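Long-range contacts in putative lipoprotein (Parabacteroides distasonis ATCC 8503, PDB 3JX8), which is of unknown function but probably binds lipid or takes part in adhesion through a beta-helix-like head domain: residues I18-Y23 with P43-T48; D24-V29 with K99-V104; S181-G186 with E201-S206; L218-V223 with G244-V249. All coordinates share one frame; numbering follows the deposited sequence.

Interaction 1: residues I18-Y23 with P43-T48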
loop_
_atom_site.group_PDB
_atom_site.type_symbol
_atom_site.label_atom_id
_atom_site.label_comp_id
_atom_site.label_asym_id
_atom_site.label_seq_id
_atom_site.Cartn_x
_atom_site.Cartn_y
_atom_site.Cartn_z
ATOM N N ILE A 18 -5.158 30.837 -19.593
ATOM C CA ILE A 18 -6.537 30.378 -19.474
ATOM C C ILE A 18 -7.214 31.073 -18.302
ATOM O O ILE A 18 -6.704 31.078 -17.176
ATOM C CB ILE A 18 -6.584 28.855 -19.320
ATOM C CG1 ILE A 18 -5.892 28.209 -20.527
ATOM C CG2 ILE A 18 -8.023 28.378 -19.229
ATOM C CD1 ILE A 18 -5.394 26.818 -20.294
ATOM N N LYS A 19 -8.361 31.683 -18.588
ATOM C CA LYS A 19 -9.123 32.419 -17.582
ATOM C C LYS A 19 -9.690 31.443 -16.575
ATOM O O LYS A 19 -10.345 30.465 -16.947
ATOM C CB LYS A 19 -10.267 33.222 -18.238
ATOM C CG LYS A 19 -10.848 34.347 -17.385
ATOM N N ILE A 20 -9.423 31.702 -15.306
ATOM C CA ILE A 20 -9.879 30.836 -14.247
ATOM C C ILE A 20 -10.315 31.612 -12.998
ATOM O O ILE A 20 -9.801 32.671 -12.723
ATOM C CB ILE A 20 -8.777 29.829 -13.841
ATOM C CG1 ILE A 20 -7.514 30.535 -13.358
ATOM C CG2 ILE A 20 -8.421 28.921 -14.983
ATOM C CD1 ILE A 20 -6.635 29.610 -12.482
ATOM N N SER A 21 -11.253 31.054 -12.240
ATOM C CA SER A 21 -11.517 31.499 -10.864
ATOM C C SER A 21 -10.492 30.885 -9.940
ATOM O O SER A 21 -9.763 29.963 -10.314
ATOM C CB SER A 21 -12.851 30.966 -10.351
ATOM O OG SER A 21 -13.876 31.225 -11.271
ATOM N N ASP A 22 -10.515 31.354 -8.697
ATOM C CA ASP A 22 -9.722 30.763 -7.655
ATOM C C ASP A 22 -10.076 29.304 -7.456
ATOM O O ASP A 22 -11.173 28.867 -7.773
ATOM C CB ASP A 22 -9.921 31.488 -6.320
ATOM C CG ASP A 22 -8.823 31.150 -5.307
ATOM O OD1 ASP A 22 -7.653 31.016 -5.706
ATOM O OD2 ASP A 22 -9.124 31.030 -4.124
ATOM N N TYR A 23 -9.114 28.569 -6.928
ATOM C CA TYR A 23 -9.283 27.168 -6.640
ATOM C C TYR A 23 -8.468 26.874 -5.410
ATOM O O TYR A 23 -7.490 27.540 -5.147
ATOM C CB TYR A 23 -8.805 26.318 -7.834
ATOM C CG TYR A 23 -7.350 26.530 -8.249
ATOM C CD1 TYR A 23 -6.328 25.790 -7.674
ATOM C CD2 TYR A 23 -7.005 27.465 -9.240
ATOM C CE1 TYR A 23 -4.997 25.965 -8.067
ATOM C CE2 TYR A 23 -5.677 27.630 -9.657
ATOM C CZ TYR A 23 -4.678 26.879 -9.062
ATOM O OH TYR A 23 -3.366 27.041 -9.454
ATOM N N PRO A 43 -6.053 34.814 -9.419
ATOM C CA PRO A 43 -5.715 33.450 -9.836
ATOM C C PRO A 43 -5.302 33.426 -11.313
ATOM O O PRO A 43 -5.835 34.186 -12.132
ATOM C CB PRO A 43 -6.995 32.667 -9.584
ATOM C CG PRO A 43 -8.073 33.674 -9.686
ATOM C CD PRO A 43 -7.496 34.993 -9.205
ATOM N N TYR A 44 -4.321 32.597 -11.630
ATOM C CA TYR A 44 -3.687 32.636 -12.935
ATOM C C TYR A 44 -3.390 31.244 -13.423
ATOM O O TYR A 44 -2.991 30.399 -12.635
ATOM C CB TYR A 44 -2.376 33.411 -12.826
ATOM C CG TYR A 44 -1.568 33.463 -14.111
ATOM C CD1 TYR A 44 -1.884 34.365 -15.117
ATOM C CD2 TYR A 44 -0.478 32.629 -14.298
ATOM C CE1 TYR A 44 -1.146 34.421 -16.276
ATOM C CE2 TYR A 44 0.260 32.673 -15.445
ATOM C CZ TYR A 44 -0.069 33.577 -16.433
ATOM O OH TYR A 44 0.674 33.623 -17.587
ATOM N N LEU A 45 -3.597 31.010 -14.712
ATOM C CA LEU A 45 -3.197 29.764 -15.326
ATOM C C LEU A 45 -2.629 30.007 -16.701
ATOM O O LEU A 45 -3.256 30.646 -17.550
ATOM C CB LEU A 45 -4.367 28.800 -15.462
ATOM C CG LEU A 45 -4.089 27.478 -16.188
ATOM C CD1 LEU A 45 -2.963 26.627 -15.516
ATOM C CD2 LEU A 45 -5.394 26.699 -16.363
ATOM N N SER A 46 -1.472 29.413 -16.935
ATOM C CA SER A 46 -0.862 29.386 -18.242
ATOM C C SER A 46 -0.377 27.966 -18.556
ATOM O O SER A 46 0.222 27.325 -17.706
ATOM C CB SER A 46 0.320 30.360 -18.251
ATOM O OG SER A 46 1.150 30.140 -19.374
ATOM N N VAL A 47 -0.609 27.512 -19.784
ATOM C CA VAL A 47 -0.209 26.177 -20.244
ATOM C C VAL A 47 0.505 26.316 -21.591
ATOM O O VAL A 47 0.004 26.992 -22.507
ATOM C CB VAL A 47 -1.425 25.244 -20.442
ATOM C CG1 VAL A 47 -0.976 23.876 -21.002
ATOM C CG2 VAL A 47 -2.223 25.091 -19.148
ATOM N N THR A 48 1.663 25.671 -21.702
ATOM C CA THR A 48 2.425 25.603 -22.926
ATOM C C THR A 48 2.533 24.134 -23.343
ATOM O O THR A 48 3.052 23.292 -22.599
ATOM C CB THR A 48 3.817 26.181 -22.727
ATOM O OG1 THR A 48 3.709 27.537 -22.273
ATOM C CG2 THR A 48 4.647 26.118 -24.039
HETATM O O HOH W 1 -5.155 32.980 -16.168
HETATM O O HOH W 2 -7.495 33.737 -14.739
#

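Interaction 2: residues D24-V29 with K99-V104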
loop_
_atom_site.group_PDB
_atom_site.type_symbol
_atom_site.label_atom_id
_atom_site.label_comp_id
_atom_site.label_asym_id
_atom_site.label_seq_id
_atom_site.Cartn_x
_atom_site.Cartn_y
_atom_site.Cartn_z
ATOM N N ASP A 24 -8.899 25.884 -4.653
ATOM C CA ASP A 24 -8.172 25.439 -3.484
ATOM C C ASP A 24 -7.734 23.998 -3.631
ATOM O O ASP A 24 -7.184 23.415 -2.709
ATOM C CB ASP A 24 -9.018 25.622 -2.220
ATOM C CG ASP A 24 -10.278 24.778 -2.204
ATOM O OD1 ASP A 24 -10.503 23.944 -3.119
ATOM O OD2 ASP A 24 -11.066 24.953 -1.248
ATOM N N GLU A 25 -7.965 23.430 -4.806
ATOM C CA GLU A 25 -7.649 22.035 -5.054
ATOM C C GLU A 25 -7.225 21.848 -6.517
ATOM O O GLU A 25 -7.729 22.552 -7.405
ATOM C CB GLU A 25 -8.879 21.232 -4.686
ATOM C CG GLU A 25 -8.764 19.770 -4.890
ATOM C CD GLU A 25 -10.022 19.025 -4.452
ATOM O OE1 GLU A 25 -10.664 19.467 -3.439
ATOM O OE2 GLU A 25 -10.337 17.998 -5.132
ATOM N N ILE A 26 -6.271 20.939 -6.749
ATOM C CA ILE A 26 -5.733 20.633 -8.090
ATOM C C ILE A 26 -5.835 19.148 -8.376
ATOM O O ILE A 26 -5.376 18.337 -7.580
ATOM C CB ILE A 26 -4.252 21.033 -8.239
ATOM C CG1 ILE A 26 -4.058 22.561 -8.124
ATOM C CG2 ILE A 26 -3.687 20.526 -9.585
ATOM C CD1 ILE A 26 -2.550 23.004 -8.023
ATOM N N THR A 27 -6.436 18.804 -9.519
ATOM C CA THR A 27 -6.367 17.481 -10.107
ATOM C C THR A 27 -5.503 17.633 -11.337
ATOM O O THR A 27 -5.922 18.286 -12.297
ATOM C CB THR A 27 -7.747 16.999 -10.582
ATOM O OG1 THR A 27 -8.565 16.810 -9.448
ATOM C CG2 THR A 27 -7.640 15.681 -11.308
ATOM N N PHE A 28 -4.326 17.032 -11.331
ATOM C CA PHE A 28 -3.362 17.160 -12.428
ATOM C C PHE A 28 -2.924 15.797 -12.884
ATOM O O PHE A 28 -2.312 15.072 -12.124
ATOM C CB PHE A 28 -2.144 17.925 -11.944
ATOM C CG PHE A 28 -0.957 17.832 -12.861
ATOM C CD1 PHE A 28 -1.095 18.010 -14.233
ATOM C CD2 PHE A 28 0.313 17.639 -12.338
ATOM C CE1 PHE A 28 0.010 17.923 -15.087
ATOM C CE2 PHE A 28 1.440 17.549 -13.182
ATOM C CZ PHE A 28 1.274 17.702 -14.561
ATOM N N VAL A 29 -3.228 15.431 -14.116
ATOM C CA VAL A 29 -2.799 14.164 -14.655
ATOM C C VAL A 29 -1.936 14.476 -15.849
ATOM O O VAL A 29 -2.368 15.198 -16.764
ATOM C CB VAL A 29 -3.995 13.354 -15.157
ATOM C CG1 VAL A 29 -3.512 12.034 -15.834
ATOM C CG2 VAL A 29 -5.030 13.191 -14.037
ATOM N N LYS A 99 -5.139 23.392 -0.668
ATOM C CA LYS A 99 -5.447 22.479 0.404
ATOM C C LYS A 99 -5.190 21.058 -0.017
ATOM O O LYS A 99 -4.831 20.242 0.805
ATOM C CB LYS A 99 -6.909 22.572 0.812
ATOM C CG LYS A 99 -7.366 23.939 1.213
ATOM C CD LYS A 99 -8.803 23.900 1.728
ATOM C CE LYS A 99 -9.263 25.284 2.173
ATOM N NZ LYS A 99 -10.568 25.169 2.908
ATOM N N GLU A 100 -5.413 20.763 -1.293
ATOM C CA GLU A 100 -5.251 19.404 -1.784
ATOM C C GLU A 100 -4.803 19.317 -3.243
ATOM O O GLU A 100 -5.426 19.904 -4.149
ATOM C CB GLU A 100 -6.535 18.621 -1.582
ATOM C CG GLU A 100 -6.341 17.177 -1.811
ATOM C CD GLU A 100 -7.593 16.387 -1.597
ATOM O OE1 GLU A 100 -8.298 16.682 -0.621
ATOM O OE2 GLU A 100 -7.873 15.464 -2.393
ATOM N N LEU A 101 -3.720 18.572 -3.434
ATOM C CA LEU A 101 -3.147 18.247 -4.714
ATOM C C LEU A 101 -3.320 16.736 -4.960
ATOM O O LEU A 101 -2.887 15.896 -4.159
ATOM C CB LEU A 101 -1.656 18.572 -4.719
ATOM C CG LEU A 101 -0.914 18.136 -5.990
ATOM C CD1 LEU A 101 -1.491 18.871 -7.205
ATOM C CD2 LEU A 101 0.603 18.363 -5.865
ATOM N N ASN A 102 -3.915 16.419 -6.097
ATOM C CA ASN A 102 -4.040 15.071 -6.579
ATOM C C ASN A 102 -3.343 15.071 -7.902
ATOM O O ASN A 102 -3.826 15.684 -8.849
ATOM C CB ASN A 102 -5.508 14.692 -6.715
ATOM C CG ASN A 102 -6.190 14.560 -5.350
ATOM O OD1 ASN A 102 -5.825 13.706 -4.556
ATOM N ND2 ASN A 102 -7.141 15.438 -5.060
ATOM N N THR A 103 -2.180 14.451 -7.939
ATOM C CA THR A 103 -1.371 14.391 -9.117
ATOM C C THR A 103 -1.100 12.916 -9.517
ATOM O O THR A 103 -0.863 12.051 -8.645
ATOM C CB THR A 103 -0.074 15.187 -8.904
ATOM O OG1 THR A 103 0.622 15.255 -10.141
ATOM C CG2 THR A 103 0.823 14.576 -7.875
ATOM N N VAL A 104 -1.184 12.633 -10.815
ATOM C CA VAL A 104 -1.053 11.286 -11.343
ATOM C C VAL A 104 -0.239 11.351 -12.618
ATOM O O VAL A 104 -0.583 12.096 -13.555
ATOM C CB VAL A 104 -2.435 10.627 -11.675
ATOM C CG1 VAL A 104 -2.235 9.191 -12.215
ATOM C CG2 VAL A 104 -3.401 10.638 -10.439
HETATM O O HOH W 3 -8.390 16.769 -6.901
#

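Interaction 3: residues S181-G186 with E201-S206. With SO4 (sulfate ion), chain N.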
loop_
_atom_site.group_PDB
_atom_site.type_symbol
_atom_site.label_atom_id
_atom_site.label_comp_id
_atom_site.label_asym_id
_atom_site.label_seq_id
_atom_site.Cartn_x
_atom_site.Cartn_y
_atom_site.Cartn_z
ATOM N N SER A 181 4.142 11.291 11.552
ATOM C CA SER A 181 3.706 9.944 11.316
ATOM C C SER A 181 4.253 9.480 9.937
ATOM O O SER A 181 3.997 10.124 8.917
ATOM C CB SER A 181 2.204 9.922 11.399
ATOM O OG SER A 181 1.756 8.721 10.837
ATOM N N PHE A 182 5.055 8.413 9.927
ATOM C CA PHE A 182 5.675 7.860 8.724
ATOM C C PHE A 182 5.252 6.421 8.469
ATOM O O PHE A 182 5.457 5.534 9.321
ATOM C CB PHE A 182 7.184 7.892 8.863
ATOM C CG PHE A 182 7.747 9.260 9.020
ATOM C CD1 PHE A 182 7.445 10.259 8.118
ATOM C CD2 PHE A 182 8.626 9.551 10.045
ATOM C CE1 PHE A 182 7.984 11.539 8.264
ATOM C CE2 PHE A 182 9.177 10.830 10.180
ATOM C CZ PHE A 182 8.850 11.823 9.277
ATOM N N ASN A 183 4.690 6.174 7.293
ATOM C CA ASN A 183 4.093 4.888 6.973
ATOM C C ASN A 183 4.564 4.405 5.617
ATOM O O ASN A 183 4.494 5.146 4.635
ATOM C CB ASN A 183 2.595 5.011 6.960
ATOM C CG ASN A 183 2.074 5.602 8.216
ATOM O OD1 ASN A 183 1.905 4.907 9.215
ATOM N ND2 ASN A 183 1.873 6.918 8.215
ATOM N N VAL A 184 5.091 3.191 5.580
ATOM C CA VAL A 184 5.454 2.526 4.335
ATOM C C VAL A 184 4.743 1.163 4.197
ATOM O O VAL A 184 4.834 0.315 5.098
ATOM C CB VAL A 184 6.968 2.318 4.258
ATOM C CG1 VAL A 184 7.319 1.564 2.977
ATOM C CG2 VAL A 184 7.664 3.664 4.337
ATOM N N ALA A 185 4.036 0.960 3.076
ATOM C CA ALA A 185 3.441 -0.330 2.738
ATOM C C ALA A 185 4.012 -0.743 1.391
ATOM O O ALA A 185 3.453 -0.419 0.334
ATOM C CB ALA A 185 1.918 -0.235 2.684
ATOM N N GLY A 186 5.105 -1.480 1.421
ATOM C CA GLY A 186 5.802 -1.877 0.210
ATOM C C GLY A 186 7.303 -1.792 0.408
ATOM O O GLY A 186 7.786 -1.785 1.532
ATOM N N GLU A 201 5.805 8.466 14.956
ATOM C CA GLU A 201 5.304 7.102 14.793
ATOM C C GLU A 201 5.745 6.571 13.430
ATOM O O GLU A 201 5.529 7.234 12.407
ATOM C CB GLU A 201 3.787 7.126 14.824
ATOM C CG GLU A 201 3.178 5.756 14.908
ATOM C CD GLU A 201 1.663 5.774 14.721
ATOM O OE1 GLU A 201 1.068 6.842 15.051
ATOM O OE2 GLU A 201 1.095 4.737 14.248
ATOM N N CYS A 202 6.354 5.398 13.416
ATOM C CA CYS A 202 6.867 4.786 12.195
ATOM C C CYS A 202 6.262 3.415 12.022
ATOM O O CYS A 202 6.334 2.560 12.914
ATOM C CB CYS A 202 8.363 4.650 12.283
ATOM S SG CYS A 202 9.220 6.207 12.275
ATOM N N ASN A 203 5.634 3.207 10.883
ATOM C CA ASN A 203 5.011 1.932 10.563
ATOM C C ASN A 203 5.471 1.449 9.234
ATOM O O ASN A 203 5.372 2.197 8.248
ATOM C CB ASN A 203 3.511 2.078 10.504
ATOM C CG ASN A 203 2.908 2.404 11.854
ATOM O OD1 ASN A 203 2.859 1.555 12.736
ATOM N ND2 ASN A 203 2.459 3.632 12.020
ATOM N N ILE A 204 5.911 0.185 9.199
ATOM C CA ILE A 204 6.295 -0.516 7.965
ATOM C C ILE A 204 5.562 -1.842 7.801
ATOM O O ILE A 204 5.518 -2.679 8.710
ATOM C CB ILE A 204 7.805 -0.824 7.920
ATOM C CG1 ILE A 204 8.629 0.475 8.053
ATOM C CG2 ILE A 204 8.173 -1.545 6.596
ATOM C CD1 ILE A 204 10.126 0.279 7.874
ATOM N N ALA A 205 4.992 -2.024 6.612
ATOM C CA ALA A 205 4.437 -3.280 6.181
ATOM C C ALA A 205 5.273 -3.758 4.991
ATOM O O ALA A 205 5.398 -3.094 3.988
ATOM C CB ALA A 205 2.949 -3.138 5.823
ATOM N N SER A 206 5.854 -4.936 5.152
ATOM C CA SER A 206 6.676 -5.602 4.179
ATOM C C SER A 206 8.142 -5.139 4.257
ATOM O O SER A 206 8.667 -5.066 5.366
ATOM C CB SER A 206 5.988 -5.660 2.795
ATOM O OG SER A 206 6.721 -5.083 1.761
HETATM S S SO4 N . 8.396 -8.651 0.247
HETATM O O1 SO4 N . 7.414 -8.334 1.318
HETATM O O2 SO4 N . 8.667 -7.379 -0.477
HETATM O O3 SO4 N . 9.621 -9.138 0.911
HETATM O O4 SO4 N . 7.856 -9.666 -0.637
#

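Interaction 4: residues L218-V223 with G244-V249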
loop_
_atom_site.group_PDB
_atom_site.type_symbol
_atom_site.label_atom_id
_atom_site.label_comp_id
_atom_site.label_asym_id
_atom_site.label_seq_id
_atom_site.Cartn_x
_atom_site.Cartn_y
_atom_site.Cartn_z
ATOM N N LEU A 218 9.442 7.892 20.174
ATOM C CA LEU A 218 9.478 7.159 18.918
ATOM C C LEU A 218 8.712 5.861 19.103
ATOM O O LEU A 218 9.023 5.048 19.985
ATOM C CB LEU A 218 10.905 6.858 18.440
ATOM C CG LEU A 218 11.050 6.007 17.166
ATOM C CD1 LEU A 218 10.354 6.700 15.931
ATOM C CD2 LEU A 218 12.555 5.736 16.892
ATOM N N ASP A 219 7.719 5.677 18.258
ATOM C CA ASP A 219 6.912 4.481 18.252
ATOM C C ASP A 219 7.244 3.780 16.932
ATOM O O ASP A 219 6.924 4.284 15.842
ATOM C CB ASP A 219 5.464 4.952 18.392
ATOM C CG ASP A 219 4.472 3.849 18.398
ATOM O OD1 ASP A 219 4.857 2.658 18.442
ATOM O OD2 ASP A 219 3.257 4.194 18.362
ATOM N N ALA A 220 7.938 2.653 17.029
ATOM C CA ALA A 220 8.583 1.991 15.900
ATOM C C ALA A 220 7.934 0.618 15.671
ATOM O O ALA A 220 8.016 -0.267 16.537
ATOM C CB ALA A 220 10.079 1.858 16.148
ATOM N N ASN A 221 7.251 0.457 14.537
ATOM C CA ASN A 221 6.467 -0.745 14.246
ATOM C C ASN A 221 6.808 -1.300 12.889
ATOM O O ASN A 221 6.798 -0.559 11.879
ATOM C CB ASN A 221 4.963 -0.437 14.283
ATOM C CG ASN A 221 4.543 0.187 15.609
ATOM O OD1 ASN A 221 4.564 -0.480 16.637
ATOM N ND2 ASN A 221 4.263 1.477 15.609
ATOM N N ILE A 222 7.099 -2.595 12.849
ATOM C CA ILE A 222 7.418 -3.296 11.614
ATOM C C ILE A 222 6.684 -4.625 11.592
ATOM O O ILE A 222 6.726 -5.421 12.570
ATOM C CB ILE A 222 8.927 -3.605 11.481
ATOM C CG1 ILE A 222 9.764 -2.326 11.661
ATOM C CG2 ILE A 222 9.206 -4.362 10.160
ATOM C CD1 ILE A 222 11.285 -2.549 11.747
ATOM N N VAL A 223 6.006 -4.844 10.471
ATOM C CA VAL A 223 5.426 -6.119 10.134
ATOM C C VAL A 223 6.034 -6.518 8.798
ATOM O O VAL A 223 5.594 -6.053 7.737
ATOM C CB VAL A 223 3.877 -6.034 10.078
ATOM C CG1 VAL A 223 3.267 -7.388 9.608
ATOM C CG2 VAL A 223 3.330 -5.607 11.459
ATOM N N GLY A 244 12.429 -8.162 10.180
ATOM C CA GLY A 244 12.903 -6.787 10.155
ATOM C C GLY A 244 13.696 -6.382 11.380
ATOM O O GLY A 244 13.933 -7.183 12.299
ATOM N N SER A 245 14.125 -5.126 11.400
ATOM C CA SER A 245 14.976 -4.663 12.469
ATOM C C SER A 245 14.960 -3.168 12.668
ATOM O O SER A 245 14.618 -2.406 11.772
ATOM C CB SER A 245 16.414 -5.143 12.237
ATOM O OG SER A 245 16.956 -4.450 11.161
ATOM N N ILE A 246 15.304 -2.786 13.879
ATOM C CA ILE A 246 15.389 -1.413 14.329
ATOM C C ILE A 246 16.826 -1.175 14.717
ATOM O O ILE A 246 17.402 -2.015 15.408
ATOM C CB ILE A 246 14.503 -1.187 15.581
ATOM C CG1 ILE A 246 13.026 -1.288 15.199
ATOM C CG2 ILE A 246 14.762 0.187 16.225
ATOM C CD1 ILE A 246 12.090 -1.373 16.383
ATOM N N ASN A 247 17.408 -0.052 14.285
ATOM C CA ASN A 247 18.758 0.309 14.710
ATOM C C ASN A 247 18.967 1.809 14.945
ATOM O O ASN A 247 18.413 2.661 14.234
ATOM C CB ASN A 247 19.824 -0.270 13.768
ATOM C CG ASN A 247 19.936 0.483 12.473
ATOM O OD1 ASN A 247 19.030 0.428 11.653
ATOM N ND2 ASN A 247 21.072 1.176 12.262
ATOM N N LYS A 248 19.736 2.108 15.986
ATOM C CA LYS A 248 20.028 3.470 16.378
ATOM C C LYS A 248 21.342 3.902 15.761
ATOM O O LYS A 248 22.295 3.165 15.830
ATOM C CB LYS A 248 20.111 3.595 17.902
ATOM C CG LYS A 248 20.119 5.054 18.387
ATOM C CD LYS A 248 19.926 5.157 19.876
ATOM C CE LYS A 248 20.092 6.589 20.349
ATOM N NZ LYS A 248 19.723 6.751 21.799
ATOM N N VAL A 249 21.368 5.078 15.135
ATOM C CA VAL A 249 22.584 5.613 14.526
ATOM C C VAL A 249 22.910 6.959 15.195
ATOM O O VAL A 249 22.013 7.620 15.763
ATOM C CB VAL A 249 22.420 5.755 12.968
ATOM C CG1 VAL A 249 21.940 4.412 12.345
ATOM C CG2 VAL A 249 21.457 6.837 12.601
#

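Interaction 1: residues I18-Y23 with P43-T48
Ile-18 and Leu-45 hold the two backbones together by a single direct hydrogen bond, from Ile-18 N to Leu-45 O at 2.8 Å with an N-H...O angle of 163°. Residues 18-23 run roughly against 43-48, their end-to-end directions 148° apart; the chains part in the middle, at Ile-20 and Tyr-44, and close again at Asp-22 and Pro-43. Leu-45 N and Ile-20 N each donate to a water, and these waters lie within bonding distance of Ile-18 O and Pro-43 O and can donate to them, so the antiparallel pairing of strand 13-17 with strand 44-50 frays into a water-bridged edge. The irregular 18-23 chain then leads to strand 25-29, in a domain whose repeated parallel strands are those of a beta-helix, as in the pectate-lyase-like clan. On the inner side, Ile-18 and Leu-45 lie alongside each other and point the same way, Ile-18 CB meeting Leu-45 CD2 at 3.8 Å. At its far end Ile-18 CD1 lies 3.8 Å from Val-47 CG2. Ile-20 crosses Leu-45 at about a right angle; its CG1 sits between the backbone N and the carbonyl carbon (chi1 59°), which sends CD1 to within 3.8 Å of Leu-45 CB. Pro-43 packs at the other end, its CG 3.5 Å from Asp-22 N. The Asp-22 carboxylate turns to other partners, OD1 accepting from Lys-96 N and OD2 bonded to a glycerol.

Interaction 2: residues D24-V29 with K99-V104
Ile-26 and Leu-101 lie on the tightly packed face of a parallel strand pair, Ile-26 CG2 touching Leu-101 CD1 at 3.6 Å. Strands 25-29 and 100-104 run only 7° apart, with axes 4.7 Å from each other. Between them Ile-26 N donates to Glu-100 O and Phe-28 N to Asn-102 O, while Ile-26 O accepts from Asn-102 N at 2.8 Å and Phe-28 O from Val-104 N. On the same buried face Phe-28 and Thr-103 extend side by side, Thr-103 OG1 standing 3.3 Å from Phe-28 CD2 and oblique to the ring. The other face is polar toward its start, at Glu-25, Thr-27, Glu-100 and Asn-102, and apolar at Val-29 and Val-104. Glu-25 and Glu-100 run alongside with carboxylate planes 5° apart, and their OE2 atoms, 4.5 Å from each other, probably repel. Asn-102 ND2 probably eases this: it donates to Glu-100 OE2 at 2.8 Å and also to a water, which donates to Glu-25 OE2 and bonds Thr-27 OG1. Looser, in its side chains, is the start of the pair, where the extended Lys-99 chain leaves NZ 4.2 Å from Asp-24 OD2, beyond a salt bridge, although Lys-99 N donates to Asp-24 O. Strands 65-70 and 120-125 flank the pair in the sheet; Phe-34 and Phe-109 cover the Ile-26 face, and Met-241 of the second subunit packs on Thr-27 and Asn-102.

Interaction 3: residues S181-G186 with E201-S206
Strands 181-185 and 201-205, in which Asn-183 pairs with Asn-203 across the sheet, are neighbouring parallel rungs of a beta-helix-like domain: their axes come within 4.7 Å and their directions differ by 1°. Phe-182 N donates to Glu-201 O at 2.8 Å with an N-H...O angle of 177°, and Phe-182 O accepts from Asn-203 N; the same alternation continues through Val-184, bonded to Asn-203 O and Ala-205 N, to Gly-186 N, which donates to Ala-205 O. On the polar face the two asparagines point the same way with amide planes 8° apart. Asn-203 ND2 gives one bond to Asn-183 OD1 at 3.1 Å and a shorter one, 2.8 Å, to Glu-201 OE2. Asn-183 ND2 in turn donates to Ser-181 OG and to Cys-163 O of the preceding rung. Like residues at matching positions on successive rungs recall the side-chain stacks of parallel beta-helices, though here on the outward face, and the two-bond grip on Asn-203 ND2 should limit rotation of that amide. The opposite face is apolar. Cys-202 SG lies at the edge of the Phe-182 ring, 5.4 Å from its centroid, a sulfur-aromatic contact. Ile-190 and Ile-210 pack against this face from the other side of the core. Ala-185 CB and Ala-205 CB meet loosely at 4.4 Å, and both methyls face alanines of the second subunit, Ala-166 and Ala-146. Near the turn Ser-206 OG stands 3.4 Å from O1 of a sulfate, at most weakly bonded; the ion, probably from the crystallisation liquor, also bonds Ser-207 OG and Ser-148 OG of the second subunit.

Interaction 4: residues L218-V223 with G244-V249
Ile-222 and Ala-220 face Ile-246 across the interior of the terminal part of a beta-helix-like domain, where two walls meet through side chains instead of sharing a sheet edge. The geometry supports this reading: the axes of strands 218-223 and 245-248 approach to 8.3 Å, too far for backbone pairing, their directions differ by 147°, and no hydrogen bond joins the segments. Apolar contact does the work. Ile-246 CD1 touches Ala-220 CB at 3.8 Å. Ile-246 CG1 also lies 4.1 Å from Ile-222 CD1. Contact between side chain and backbone comes next: Ile-222 CG2 lies 4.4 Å from Gly-244 CA, on the side where a side chain would project, so the close approach depends on glycine having none. Polar bonding belongs to the individual strands and their neighbours. Asn-221 ND2, turned to the other face of its strand, donates to Asp-219 OD1 at 3.1 Å, reaching it from above the carboxylate plane, while backbone bonds from Ile-246 go to the second subunit. Ile-228 also packs on Ile-222, and Ile-236 on Ile-246. With CG1 of Ile-222 beside its backbone N (chi1 -53°) and the chain then extended, Ile-222 CD1 ends 3.3 Å from Ser-245 O.

The four contacts follow one another along the beta-helix-like domain. Interactions 1 and 2 alternate along the chain and adjoin in sequence, with centres 14 Å apart; interactions 3 and 4 come later, in series, with centres 10 Å apart. Interactions 2 and 3 are pairs within the same 11-stranded sheet, 24 Å between centres, and strand 217-223 of interaction 4 neighbours strand 200-205, Cys-202 N lying 2.7 Å from Asp-219 O. Interaction 1 pairs on strand 44-50, outside that sheet; interaction 4, about 45 Å away between centres, reaches from the sheet across the interior to strand 245-248. Interactions 2, 3 and 4 all touch the second subunit, consistent with this sheet forming part of the contact between subunits.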